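Local coordinates for protein diol-dehydratase (Roseburia inulinivorans, PDB 5I2A) that dehydrates 1,2-propanediol as a glycyl-radical type diol dehydratase, a class that works without vitamin B12, at residues Glu399-Thr403 and Met764-Leu770; Ile504-Val508 and Pro677-Lys682; Asn549-Gly555 and Met688-Tyr694. One frame throughout, in Å; residues are numbered along the deposited sequence.

Interaction 1 of 3, residues Glu399-Thr403 and Met764-Leu770; sequences ELTRT and MAGEKGL
Arg402, in the segment on helix 391-402, grips the carbonyl oxygen of Met764, in the segment on helix 766-781. Each helix is the connection of a beta-alpha-beta crossover on strands of the barrel characteristic of glycyl radical enzymes; strands 409-412 and 787-792 pair antiparallel where its halves meet. The tight side lies around the guanidinium. A bend at chi3 (-97°) brings it side-on to Met764 O, which accepts from Arg402 NE at 3.2 Å and from Arg402 NH2 at 3.1 Å; the NH2 bond lies in the carbonyl plane, the NE bond comes from above it. Leu770 covers one guanidinium face, its CD2 3.4 Å above the plane. Met764 and Arg402 slide past each other in opposite directions, Met764 CB against Arg402 CG at 3.7 Å and the bent-back CE 3.6 Å from Arg402 N. The outer side is looser and watery. Glu399 touches Leu770 through CG alone, while its carboxylate meets that of exposed Glu767 through one water that donates to both, probably easing their like charges. Arg402 and Glu767 make no direct ion pair: a second water accepts from Arg402 NH2 at 2.6 Å and donates to Glu767 OE1 at 2.8 Å.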
loop_
_atom_site.group_PDB
_atom_site.type_symbol
_atom_site.label_atom_id
_atom_site.label_comp_id
_atom_site.label_asym_id
_atom_site.label_seq_id
_atom_site.Cartn_x
_atom_site.Cartn_y
_atom_site.Cartn_z
ATOM N N GLU A 399 33.672 8.575 37.997
ATOM C CA GLU A 399 33.609 7.630 39.106
ATOM C C GLU A 399 32.885 6.350 38.714
ATOM O O GLU A 399 33.298 5.257 39.091
ATOM C CB GLU A 399 32.909 8.257 40.318
ATOM C CG GLU A 399 33.738 9.313 41.037
ATOM C CD GLU A 399 32.910 10.188 41.982
ATOM O OE1 GLU A 399 33.457 11.187 42.498
ATOM O OE2 GLU A 399 31.716 9.888 42.195
ATOM N N LEU A 400 31.793 6.491 37.970
ATOM C CA LEU A 400 31.072 5.324 37.496
ATOM C C LEU A 400 31.927 4.533 36.513
ATOM O O LEU A 400 31.999 3.319 36.595
ATOM C CB LEU A 400 29.745 5.714 36.841
ATOM C CG LEU A 400 28.848 4.545 36.438
ATOM C CD1 LEU A 400 28.415 3.745 37.656
ATOM C CD2 LEU A 400 27.628 5.055 35.673
ATOM N N THR A 401 32.580 5.229 35.586
ATOM C CA THR A 401 33.409 4.551 34.601
ATOM C C THR A 401 34.530 3.761 35.286
ATOM O O THR A 401 34.857 2.653 34.880
ATOM C CB THR A 401 34.004 5.544 33.593
ATOM O OG1 THR A 401 32.941 6.263 32.963
ATOM C CG2 THR A 401 34.815 4.818 32.529
ATOM N N ARG A 402 35.089 4.336 36.344
ATOM C CA ARG A 402 36.158 3.701 37.099
ATOM C C ARG A 402 35.735 2.339 37.671
ATOM O O ARG A 402 36.566 1.460 37.819
ATOM C CB ARG A 402 36.618 4.634 38.227
ATOM C CG ARG A 402 37.759 4.107 39.087
ATOM C CD ARG A 402 37.628 4.735 40.464
ATOM N NE ARG A 402 38.481 5.877 40.607
ATOM C CZ ARG A 402 38.311 6.869 41.473
ATOM N NH1 ARG A 402 37.267 6.926 42.295
ATOM N NH2 ARG A 402 39.205 7.830 41.483
ATOM N N THR A 403 34.448 2.156 37.967
ATOM C CA THR A 403 34.001 0.858 38.481
ATOM C C THR A 403 34.182 -0.259 37.466
ATOM O O THR A 403 34.086 -1.425 37.826
ATOM C CB THR A 403 32.516 0.849 38.903
ATOM O OG1 THR A 403 31.696 0.899 37.734
ATOM C CG2 THR A 403 32.181 2.003 39.868
ATOM N N MET A 764 42.817 5.415 36.442
ATOM C CA MET A 764 41.688 6.157 37.014
ATOM C C MET A 764 41.837 6.451 38.511
ATOM O O MET A 764 40.979 7.089 39.113
ATOM C CB MET A 764 40.390 5.384 36.795
ATOM C CG MET A 764 40.270 4.806 35.411
ATOM S SD MET A 764 39.558 6.009 34.299
ATOM C CE MET A 764 37.889 6.029 34.881
ATOM N N ALA A 765 42.916 5.972 39.112
ATOM C CA ALA A 765 43.057 6.031 40.567
ATOM C C ALA A 765 43.104 7.474 41.103
ATOM O O ALA A 765 43.798 8.324 40.559
ATOM C CB ALA A 765 44.308 5.252 40.996
ATOM N N GLY A 766 42.348 7.733 42.167
ATOM C CA GLY A 766 42.372 9.018 42.844
ATOM C C GLY A 766 41.666 10.128 42.096
ATOM O O GLY A 766 41.234 9.940 40.959
ATOM N N GLU A 767 41.555 11.290 42.732
ATOM C CA GLU A 767 40.969 12.461 42.089
ATOM C C GLU A 767 41.784 12.871 40.878
ATOM O O GLU A 767 41.221 13.247 39.847
ATOM C CB GLU A 767 40.858 13.643 43.060
ATOM C CG GLU A 767 39.872 13.424 44.183
ATOM C CD GLU A 767 38.466 13.124 43.687
ATOM O OE1 GLU A 767 38.004 11.976 43.870
ATOM O OE2 GLU A 767 37.821 14.034 43.120
ATOM N N LYS A 768 43.108 12.787 40.994
ATOM C CA LYS A 768 43.972 13.154 39.873
ATOM C C LYS A 768 43.792 12.199 38.684
ATOM O O LYS A 768 43.919 12.614 37.539
ATOM C CB LYS A 768 45.434 13.195 40.306
ATOM N N GLY A 769 43.496 10.929 38.957
ATOM C CA GLY A 769 43.226 9.963 37.901
ATOM C C GLY A 769 41.957 10.342 37.148
ATOM O O GLY A 769 41.927 10.345 35.918
ATOM N N LEU A 770 40.919 10.689 37.902
ATOM C CA LEU A 770 39.635 11.066 37.334
ATOM C C LEU A 770 39.780 12.333 36.497
ATOM O O LEU A 770 39.174 12.460 35.431
ATOM C CB LEU A 770 38.592 11.261 38.440
ATOM C CG LEU A 770 38.198 10.036 39.271
ATOM C CD1 LEU A 770 37.142 10.399 40.309
ATOM C CD2 LEU A 770 37.720 8.851 38.416
HETATM O O HOH W 1 35.020 13.158 42.527
HETATM O O HOH W 2 38.985 9.422 43.533
#

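Interaction 2 of 3, residues Ile504-Val508 and Pro677-Lys682; sequences IELMV and PLETFK
Phe681 lays its ring along one turn of helix 489-521, from Val508 back to Ile504. Its CB rests against both methyls of Val508, CG1 and CG2, each at 4.0 Å. Phe681 CG comes closer, 3.7 Å from Val508 CG2, which sits over the ring face in a CH-pi contact 24° off the normal. CD1 touches both methyls, CD2 only CG2. Further out, CE1 meets Glu505 CG at 4.0 Å, CE2 meets Ile504 CG2 at 4.2 Å, and CZ at the tip nears Glu505 CB. This direction follows from chi1 of -69°, with CG opposite the carbonyl carbon. The other ring face carries Thr680 OG1, itself bonded to Pro677 O at 2.7 Å. Leu678 continues the apolar surface, its CD2 3.9 Å from Ile504 CG2. With an alanine in place of Phe681, Val508 CG2 would probably lose its aromatic platform and a gap would open beside Ile504 and Glu505. Glu505 OE2 accepts from Gly196 N of the second subunit, which also packs on Phe681. The whole is an aromatic side chain from a type I beta turn (Leu678 to Phe681), following helix 661-678, packed across helix 489-521 next to the dimer interface.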
loop_
_atom_site.group_PDB
_atom_site.type_symbol
_atom_site.label_atom_id
_atom_site.label_comp_id
_atom_site.label_asym_id
_atom_site.label_seq_id
_atom_site.Cartn_x
_atom_site.Cartn_y
_atom_site.Cartn_z
ATOM N N ILE A 504 27.823 -0.464 -1.731
ATOM C CA ILE A 504 27.025 0.449 -0.923
ATOM C C ILE A 504 25.632 0.626 -1.524
ATOM O O ILE A 504 24.630 0.614 -0.815
ATOM C CB ILE A 504 27.706 1.821 -0.788
ATOM C CG1 ILE A 504 28.889 1.718 0.170
ATOM C CG2 ILE A 504 26.718 2.875 -0.284
ATOM C CD1 ILE A 504 29.823 2.924 0.088
ATOM N N GLU A 505 25.566 0.770 -2.842
ATOM C CA GLU A 505 24.279 0.994 -3.485
ATOM C C GLU A 505 23.364 -0.236 -3.361
ATOM O O GLU A 505 22.142 -0.106 -3.222
ATOM C CB GLU A 505 24.463 1.377 -4.958
ATOM C CG GLU A 505 23.130 1.664 -5.645
ATOM C CD GLU A 505 23.267 2.420 -6.970
ATOM O OE1 GLU A 505 24.400 2.540 -7.482
ATOM O OE2 GLU A 505 22.232 2.901 -7.480
ATOM N N LEU A 506 23.955 -1.426 -3.407
ATOM C CA LEU A 506 23.197 -2.648 -3.156
ATOM C C LEU A 506 22.651 -2.711 -1.721
ATOM O O LEU A 506 21.557 -3.227 -1.488
ATOM C CB LEU A 506 24.067 -3.874 -3.445
ATOM C CG LEU A 506 24.485 -4.030 -4.910
ATOM C CD1 LEU A 506 25.259 -5.320 -5.128
ATOM C CD2 LEU A 506 23.251 -3.986 -5.808
ATOM N N MET A 507 23.426 -2.212 -0.762
ATOM C CA MET A 507 22.973 -2.147 0.617
ATOM C C MET A 507 21.766 -1.205 0.716
ATOM O O MET A 507 20.814 -1.495 1.423
ATOM C CB MET A 507 24.092 -1.674 1.553
ATOM C CG MET A 507 23.657 -1.566 3.013
ATOM S SD MET A 507 24.981 -1.129 4.139
ATOM C CE MET A 507 25.574 0.439 3.518
ATOM N N VAL A 508 21.818 -0.095 -0.016
ATOM C CA VAL A 508 20.697 0.846 -0.072
ATOM C C VAL A 508 19.465 0.116 -0.646
ATOM O O VAL A 508 18.361 0.234 -0.125
ATOM C CB VAL A 508 21.047 2.107 -0.904
ATOM C CG1 VAL A 508 19.810 3.004 -1.117
ATOM C CG2 VAL A 508 22.190 2.908 -0.236
ATOM N N PRO A 677 29.447 8.740 -0.282
ATOM C CA PRO A 677 28.370 8.238 -1.139
ATOM C C PRO A 677 27.048 8.074 -0.385
ATOM O O PRO A 677 25.987 8.403 -0.923
ATOM C CB PRO A 677 28.902 6.880 -1.612
ATOM C CG PRO A 677 30.382 7.028 -1.567
ATOM C CD PRO A 677 30.635 7.865 -0.331
ATOM N N LEU A 678 27.114 7.601 0.854
ATOM C CA LEU A 678 25.883 7.303 1.575
ATOM C C LEU A 678 24.970 8.520 1.734
ATOM O O LEU A 678 23.758 8.380 1.605
ATOM C CB LEU A 678 26.191 6.702 2.943
ATOM C CG LEU A 678 26.234 5.174 2.889
ATOM C CD1 LEU A 678 26.829 4.657 4.177
ATOM C CD2 LEU A 678 24.833 4.569 2.641
ATOM N N GLU A 679 25.538 9.704 1.984
ATOM C CA GLU A 679 24.701 10.888 2.239
ATOM C C GLU A 679 23.923 11.345 0.997
ATOM O O GLU A 679 23.097 12.233 1.097
ATOM C CB GLU A 679 25.531 12.058 2.777
ATOM C CG GLU A 679 26.501 12.663 1.754
ATOM C CD GLU A 679 27.273 13.884 2.281
ATOM O OE1 GLU A 679 28.100 14.421 1.522
ATOM O OE2 GLU A 679 27.058 14.308 3.435
ATOM N N THR A 680 24.167 10.722 -0.155
ATOM C CA THR A 680 23.452 11.083 -1.377
ATOM C C THR A 680 22.219 10.206 -1.634
ATOM O O THR A 680 21.423 10.527 -2.492
ATOM C CB THR A 680 24.365 10.992 -2.638
ATOM O OG1 THR A 680 24.610 9.619 -2.958
ATOM C CG2 THR A 680 25.715 11.707 -2.414
ATOM N N PHE A 681 22.068 9.091 -0.921
ATOM C CA PHE A 681 20.949 8.175 -1.195
ATOM C C PHE A 681 19.712 8.510 -0.373
ATOM O O PHE A 681 19.821 9.099 0.696
ATOM C CB PHE A 681 21.368 6.711 -0.938
ATOM C CG PHE A 681 22.357 6.198 -1.942
ATOM C CD1 PHE A 681 21.930 5.754 -3.187
ATOM C CD2 PHE A 681 23.709 6.200 -1.664
ATOM C CE1 PHE A 681 22.840 5.310 -4.127
ATOM C CE2 PHE A 681 24.624 5.747 -2.594
ATOM C CZ PHE A 681 24.194 5.307 -3.828
ATOM N N LYS A 682 18.542 8.122 -0.877
ATOM C CA LYS A 682 17.275 8.448 -0.237
ATOM C C LYS A 682 16.485 7.196 0.081
ATOM O O LYS A 682 16.702 6.151 -0.520
ATOM C CB LYS A 682 16.443 9.371 -1.127
ATOM C CG LYS A 682 17.171 10.632 -1.545
ATOM C CD LYS A 682 16.345 11.436 -2.532
ATOM C CE LYS A 682 17.131 12.621 -3.078
ATOM N NZ LYS A 682 16.333 13.414 -4.061
#

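Interaction 3 of 3, residues Asn549-Gly555 and Met688-Tyr694; sequences NFTGPQG and MYQAGLY
Met688 starts a short parallel beta pairing of 688-694 with Asn549-Gly555; strand 548-556 also pairs with strands 447-448 and 454-457. Met688 N makes a weak bond to Asn549 O at 3.3 Å, and a water bridges the same two atoms, while Met688 O accepts from Thr551 N. Tyr689 offers its ring face to Thr551, whose CB stands 3.5 Å from the centroid; its OH bonds to Asn512. Gln690 N donates to Thr551 O at 2.9 Å. The Gln690 amide stacks on the Phe550 ring, planes 16° apart, NE2 3.4 Å from Phe550 CG and OE1 held by Ser750. Ala691 packs on helix 661-678 instead. Gly692 resumes the pairing: its N donates to Pro553 O at 3.1 Å, almost straight at 173°, and its O accepts from Gly555 N at 3.0 Å. Gln554 OE1, which accepts from Asn751 ND2, occupies the place a side chain at Gly692 would need; NE2 bonds to Asp452 OD1. Leu693 bends CD2 back over Gly555. Tyr694 stacks on the Gln554 amide, planes 3° apart; Gln554 CG stands 3.3 Å from the ring centroid, and the bend at chi2 lays the amide along the ring, NE2 donating to Gly552 O at 2.9 Å.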
loop_
_atom_site.group_PDB
_atom_site.type_symbol
_atom_site.label_atom_id
_atom_site.label_comp_id
_atom_site.label_asym_id
_atom_site.label_seq_id
_atom_site.Cartn_x
_atom_site.Cartn_y
_atom_site.Cartn_z
ATOM N N ASN A 549 13.395 11.830 8.741
ATOM C CA ASN A 549 13.487 10.462 8.275
ATOM C C ASN A 549 14.879 10.152 7.786
ATOM O O ASN A 549 15.415 10.870 6.934
ATOM C CB ASN A 549 12.472 10.216 7.161
ATOM C CG ASN A 549 11.064 10.265 7.667
ATOM O OD1 ASN A 549 10.605 9.321 8.291
ATOM N ND2 ASN A 549 10.385 11.381 7.449
ATOM N N PHE A 550 15.474 9.100 8.339
ATOM C CA PHE A 550 16.816 8.702 7.930
ATOM C C PHE A 550 16.902 7.195 7.723
ATOM O O PHE A 550 16.012 6.446 8.130
ATOM C CB PHE A 550 17.870 9.124 8.971
ATOM C CG PHE A 550 17.862 10.604 9.296
ATOM C CD1 PHE A 550 18.372 11.530 8.403
ATOM C CD2 PHE A 550 17.370 11.056 10.515
ATOM C CE1 PHE A 550 18.376 12.896 8.715
ATOM C CE2 PHE A 550 17.361 12.408 10.830
ATOM C CZ PHE A 550 17.868 13.333 9.919
ATOM N N THR A 551 17.993 6.772 7.097
ATOM C CA THR A 551 18.420 5.388 7.161
ATOM C C THR A 551 19.907 5.386 7.529
ATOM O O THR A 551 20.710 6.074 6.899
ATOM C CB THR A 551 18.172 4.640 5.826
ATOM O OG1 THR A 551 16.793 4.758 5.459
ATOM C CG2 THR A 551 18.530 3.164 5.968
ATOM N N GLY A 552 20.272 4.621 8.552
ATOM C CA GLY A 552 21.621 4.678 9.101
ATOM C C GLY A 552 22.313 3.322 9.126
ATOM O O GLY A 552 22.107 2.534 10.052
ATOM N N PRO A 553 23.114 3.028 8.091
ATOM C CA PRO A 553 23.891 1.784 8.016
ATOM C C PRO A 553 25.360 1.988 8.412
ATOM O O PRO A 553 25.936 3.048 8.139
ATOM C CB PRO A 553 23.761 1.396 6.535
ATOM C CG PRO A 553 23.769 2.739 5.829
ATOM C CD PRO A 553 23.157 3.765 6.814
ATOM N N GLN A 554 25.955 0.967 9.030
ATOM C CA GLN A 554 27.263 1.085 9.676
ATOM C C GLN A 554 28.440 0.496 8.887
ATOM O O GLN A 554 28.370 -0.640 8.409
ATOM C CB GLN A 554 27.216 0.413 11.044
ATOM C CG GLN A 554 26.601 1.260 12.135
ATOM C CD GLN A 554 25.355 2.001 11.671
ATOM O OE1 GLN A 554 25.435 3.154 11.261
ATOM N NE2 GLN A 554 24.206 1.343 11.735
ATOM N N GLY A 555 29.517 1.268 8.783
ATOM C CA GLY A 555 30.743 0.824 8.142
ATOM C C GLY A 555 31.735 0.199 9.118
ATOM O O GLY A 555 32.063 0.780 10.157
ATOM N N MET A 688 16.962 10.910 3.980
ATOM C CA MET A 688 18.289 10.630 3.457
ATOM C C MET A 688 18.977 9.529 4.251
ATOM O O MET A 688 18.727 9.345 5.446
ATOM C CB MET A 688 19.166 11.884 3.492
ATOM C CG MET A 688 18.579 13.113 2.767
ATOM S SD MET A 688 18.290 12.845 0.993
ATOM C CE MET A 688 19.955 12.469 0.405
ATOM N N TYR A 689 19.869 8.825 3.581
ATOM C CA TYR A 689 20.819 7.978 4.262
ATOM C C TYR A 689 21.876 8.838 4.964
ATOM O O TYR A 689 22.178 9.952 4.535
ATOM C CB TYR A 689 21.481 7.020 3.272
ATOM C CG TYR A 689 20.649 5.799 2.985
ATOM C CD1 TYR A 689 19.455 5.890 2.267
ATOM C CD2 TYR A 689 21.053 4.555 3.435
ATOM C CE1 TYR A 689 18.683 4.765 2.025
ATOM C CE2 TYR A 689 20.304 3.429 3.179
ATOM C CZ TYR A 689 19.118 3.533 2.491
ATOM O OH TYR A 689 18.380 2.397 2.260
ATOM N N GLN A 690 22.420 8.308 6.046
ATOM C CA GLN A 690 23.567 8.903 6.711
ATOM C C GLN A 690 24.383 7.772 7.339
ATOM O O GLN A 690 23.840 6.938 8.071
ATOM C CB GLN A 690 23.138 9.936 7.765
ATOM C CG GLN A 690 21.910 9.570 8.579
ATOM C CD GLN A 690 21.653 10.531 9.746
ATOM O OE1 GLN A 690 22.150 11.660 9.763
ATOM N NE2 GLN A 690 20.916 10.059 10.749
ATOM N N ALA A 691 25.668 7.721 7.018
ATOM C CA ALA A 691 26.563 6.702 7.561
ATOM C C ALA A 691 26.715 6.772 9.080
ATOM O O ALA A 691 26.752 7.858 9.669
ATOM C CB ALA A 691 27.949 6.821 6.912
ATOM N N GLY A 692 26.800 5.603 9.705
ATOM C CA GLY A 692 27.377 5.477 11.031
ATOM C C GLY A 692 28.633 4.621 10.954
ATOM O O GLY A 692 28.863 3.929 9.955
ATOM N N LEU A 693 29.447 4.676 12.001
ATOM C CA LEU A 693 30.662 3.881 12.095
ATOM C C LEU A 693 30.744 3.283 13.503
ATOM O O LEU A 693 31.416 3.809 14.385
ATOM C CB LEU A 693 31.904 4.722 11.778
ATOM C CG LEU A 693 31.940 5.376 10.391
ATOM C CD1 LEU A 693 32.979 6.480 10.308
ATOM C CD2 LEU A 693 32.154 4.344 9.296
ATOM N N TYR A 694 30.039 2.182 13.698
ATOM C CA TYR A 694 30.050 1.486 14.970
ATOM C C TYR A 694 29.767 0.007 14.737
ATOM O O TYR A 694 29.217 -0.360 13.704
ATOM C CB TYR A 694 29.040 2.096 15.940
ATOM C CG TYR A 694 27.563 1.955 15.599
ATOM C CD1 TYR A 694 26.870 0.784 15.898
ATOM C CD2 TYR A 694 26.838 3.029 15.067
ATOM C CE1 TYR A 694 25.526 0.672 15.649
ATOM C CE2 TYR A 694 25.460 2.924 14.819
ATOM C CZ TYR A 694 24.817 1.740 15.105
ATOM O OH TYR A 694 23.470 1.595 14.877
HETATM O O HOH W 3 16.631 13.153 5.872
#

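Overall arrangement
The centres of interactions 2 and 3 are 9 Å apart, and a short piece of chain joins the turn of the one to strand 688-689 of the other. Tyr689 joins them, with probable hydrogen bonds from its N to Phe681 O at 2.9 Å and between its OH and Val508 O at 3.2 Å. Interaction 2 faces the second subunit; interaction 3 runs inward, and a bound 1,2-ethanediol, probably from the crystallisation liquor, lies about 4 Å from the Tyr694 side chain. Interaction 1 stands apart, its centre 34 Å from interaction 3's and 42 Å from interaction 2's. It connects the lyase-like region with the glycine-radical region, which holds Gly817, the predicted radical site; the radical is absent from this structure.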